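PDB 4ONY: extracellular solute-binding protein family 5 from Brucella melitensis, which probably binds a peptide or related solute in the periplasm and delivers it to an ABC transporter for uptake. Local coordinates for residues I254-R258 with G270-I274. Sequence-based numbering, arbitrary orientation.
With P4G (1-ethoxy-2-(2-ethoxyethoxy)ethane), chain D.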
# COMPACT_ATOMS: atom_id res chain seq x y z
N ILE A 254 20.80 4.90 -7.52
CA ILE A 254 20.24 4.49 -6.24
C ILE A 254 21.39 3.99 -5.35
O ILE A 254 22.03 2.95 -5.65
CB ILE A 254 19.18 3.39 -6.44
CG1 ILE A 254 18.18 3.86 -7.50
CG2 ILE A 254 18.49 3.03 -5.13
CD1 ILE A 254 17.04 2.88 -7.78
N GLU A 255 21.66 4.75 -4.29
CA GLU A 255 22.70 4.45 -3.31
C GLU A 255 22.14 3.82 -2.07
O GLU A 255 21.01 4.13 -1.63
CB GLU A 255 23.45 5.71 -2.96
CG GLU A 255 24.20 6.23 -4.15
CD GLU A 255 25.19 7.30 -3.83
OE1 GLU A 255 25.18 7.86 -2.71
OE2 GLU A 255 25.98 7.59 -4.75
N TYR A 256 22.92 2.90 -1.49
CA TYR A 256 22.47 2.12 -0.39
C TYR A 256 23.21 2.54 0.89
O TYR A 256 24.42 2.72 0.86
CB TYR A 256 22.69 0.63 -0.71
CG TYR A 256 21.63 0.05 -1.65
CD1 TYR A 256 21.67 0.30 -3.02
CD2 TYR A 256 20.59 -0.71 -1.18
CE1 TYR A 256 20.72 -0.24 -3.87
CE2 TYR A 256 19.65 -1.25 -2.01
CZ TYR A 256 19.72 -1.01 -3.37
OH TYR A 256 18.79 -1.54 -4.22
N TYR A 257 22.46 2.73 1.98
CA TYR A 257 22.98 3.21 3.25
C TYR A 257 22.62 2.23 4.37
O TYR A 257 21.63 1.52 4.28
CB TYR A 257 22.42 4.60 3.57
CG TYR A 257 22.94 5.64 2.64
CD1 TYR A 257 22.38 5.81 1.37
CD2 TYR A 257 24.08 6.38 2.97
CE1 TYR A 257 22.92 6.72 0.47
CE2 TYR A 257 24.62 7.29 2.08
CZ TYR A 257 24.05 7.44 0.81
OH TYR A 257 24.64 8.38 -0.07
N ARG A 258 23.43 2.19 5.43
CA ARG A 258 23.20 1.22 6.49
C ARG A 258 22.08 1.65 7.42
O ARG A 258 21.59 0.83 8.12
CB ARG A 258 24.44 0.99 7.30
CG ARG A 258 24.83 2.15 8.21
CD ARG A 258 26.24 1.92 8.67
NE ARG A 258 26.63 2.83 9.74
CZ ARG A 258 27.43 3.88 9.62
NH1 ARG A 258 27.94 4.21 8.44
NH2 ARG A 258 27.71 4.62 10.71
N GLY A 270 24.51 17.11 -0.01
CA GLY A 270 24.24 17.34 -1.42
C GLY A 270 24.58 16.15 -2.31
O GLY A 270 24.47 16.24 -3.51
N ILE A 271 24.91 15.02 -1.71
CA ILE A 271 25.19 13.80 -2.46
C ILE A 271 23.91 13.17 -2.94
O ILE A 271 23.86 12.67 -4.04
CB ILE A 271 26.00 12.82 -1.61
CG1 ILE A 271 27.31 13.51 -1.25
CG2 ILE A 271 26.28 11.54 -2.38
CD1 ILE A 271 28.16 12.81 -0.22
N LEU A 272 22.86 13.19 -2.12
CA LEU A 272 21.55 12.76 -2.52
C LEU A 272 20.72 13.99 -2.86
O LEU A 272 20.82 15.00 -2.16
CB LEU A 272 20.89 11.97 -1.40
CG LEU A 272 21.71 10.77 -0.93
CD1 LEU A 272 20.94 10.08 0.18
CD2 LEU A 272 22.02 9.81 -2.08
N ASP A 273 19.89 13.90 -3.89
CA ASP A 273 19.11 15.05 -4.37
C ASP A 273 17.79 15.27 -3.60
O ASP A 273 17.28 16.36 -3.58
CB ASP A 273 18.76 14.86 -5.85
CG ASP A 273 19.99 14.91 -6.77
OD1 ASP A 273 20.80 15.82 -6.60
OD2 ASP A 273 20.13 14.03 -7.64
N ILE A 274 17.25 14.21 -3.01
CA ILE A 274 15.99 14.28 -2.28
C ILE A 274 16.06 13.41 -1.04
O ILE A 274 16.97 12.60 -0.90
CB ILE A 274 14.79 13.80 -3.14
CG1 ILE A 274 14.92 12.31 -3.48
CG2 ILE A 274 14.70 14.58 -4.47
CD1 ILE A 274 13.68 11.69 -4.06
C8 P4G D . 32.25 5.53 -4.78
C7 P4G D . 31.98 4.07 -4.40
O4 P4G D . 31.45 3.79 -3.07
C6 P4G D . 30.54 4.68 -2.39
C5 P4G D . 29.19 4.01 -2.10
O3 P4G D . 28.29 4.95 -1.47
C4 P4G D . 27.20 4.38 -0.81
C3 P4G D . 26.95 5.20 0.45
O2 P4G D . 27.54 4.58 1.59
C2 P4G D . 27.66 5.47 2.72
C1 P4G D . 29.05 6.04 2.99
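Ile271 and Leu272 rest on the polar ends of Glu255 and Tyr257 where the chain leaves strand 251-257, runs through helix 260-268 and turns back toward strand 274-277. This strand-helix-strand passage belongs to the periplasmic binding protein fold of solute-binding family 5, and strand 251-257 is an inner strand of its four-stranded mixed sheet. Gly270, with positive phi (89°), closes the helix in a Schellman motif. Ile271 then points at the strand. The more exposed of the pair, it brings its CG2 branch to 3.9 Å from Glu255 OE1, the two side chains crossing at about a right angle. That methyl lies anti to the backbone N of Ile271, while CG1 carries the chain off in another direction. Leu272 covers more, reaching the strand with its two methyls. Its side chain and that of Tyr257 come from opposite directions, CD1 lying oblique to the ring at 3.9 Å from CE1 of Tyr257, whereas CD2 approaches the phenol OH to 3.6 Å and sits 3.8 Å from Glu255 OE1. Behind it, Leu272 also touches Leu263 and Ser266 of the helix and Thr48 of strand 46-52. Tyr257 OH is hydrogen-bonded to Ser266 OG of helix 260-268; its weak bond to Glu255 OE1, at 2.7 Å, may compete for the same proton. OE2 of Glu255 forms a salt bridge with Arg226 of strand 226-231, which would be expected to keep the carboxylate ionised. Beyond Leu272, Asp273 forms a salt bridge with Arg573 and a hydrogen bond with the backbone N of Thr48. With Tyr256 and Arg226, Tyr257 lines the pocket of the bound polyether 1-ethoxy-2-(2-ethoxyethoxy)ethane (P4G), which lies over one face of the Tyr257 ring, its C3 3.5 Å from CE2 of Tyr257.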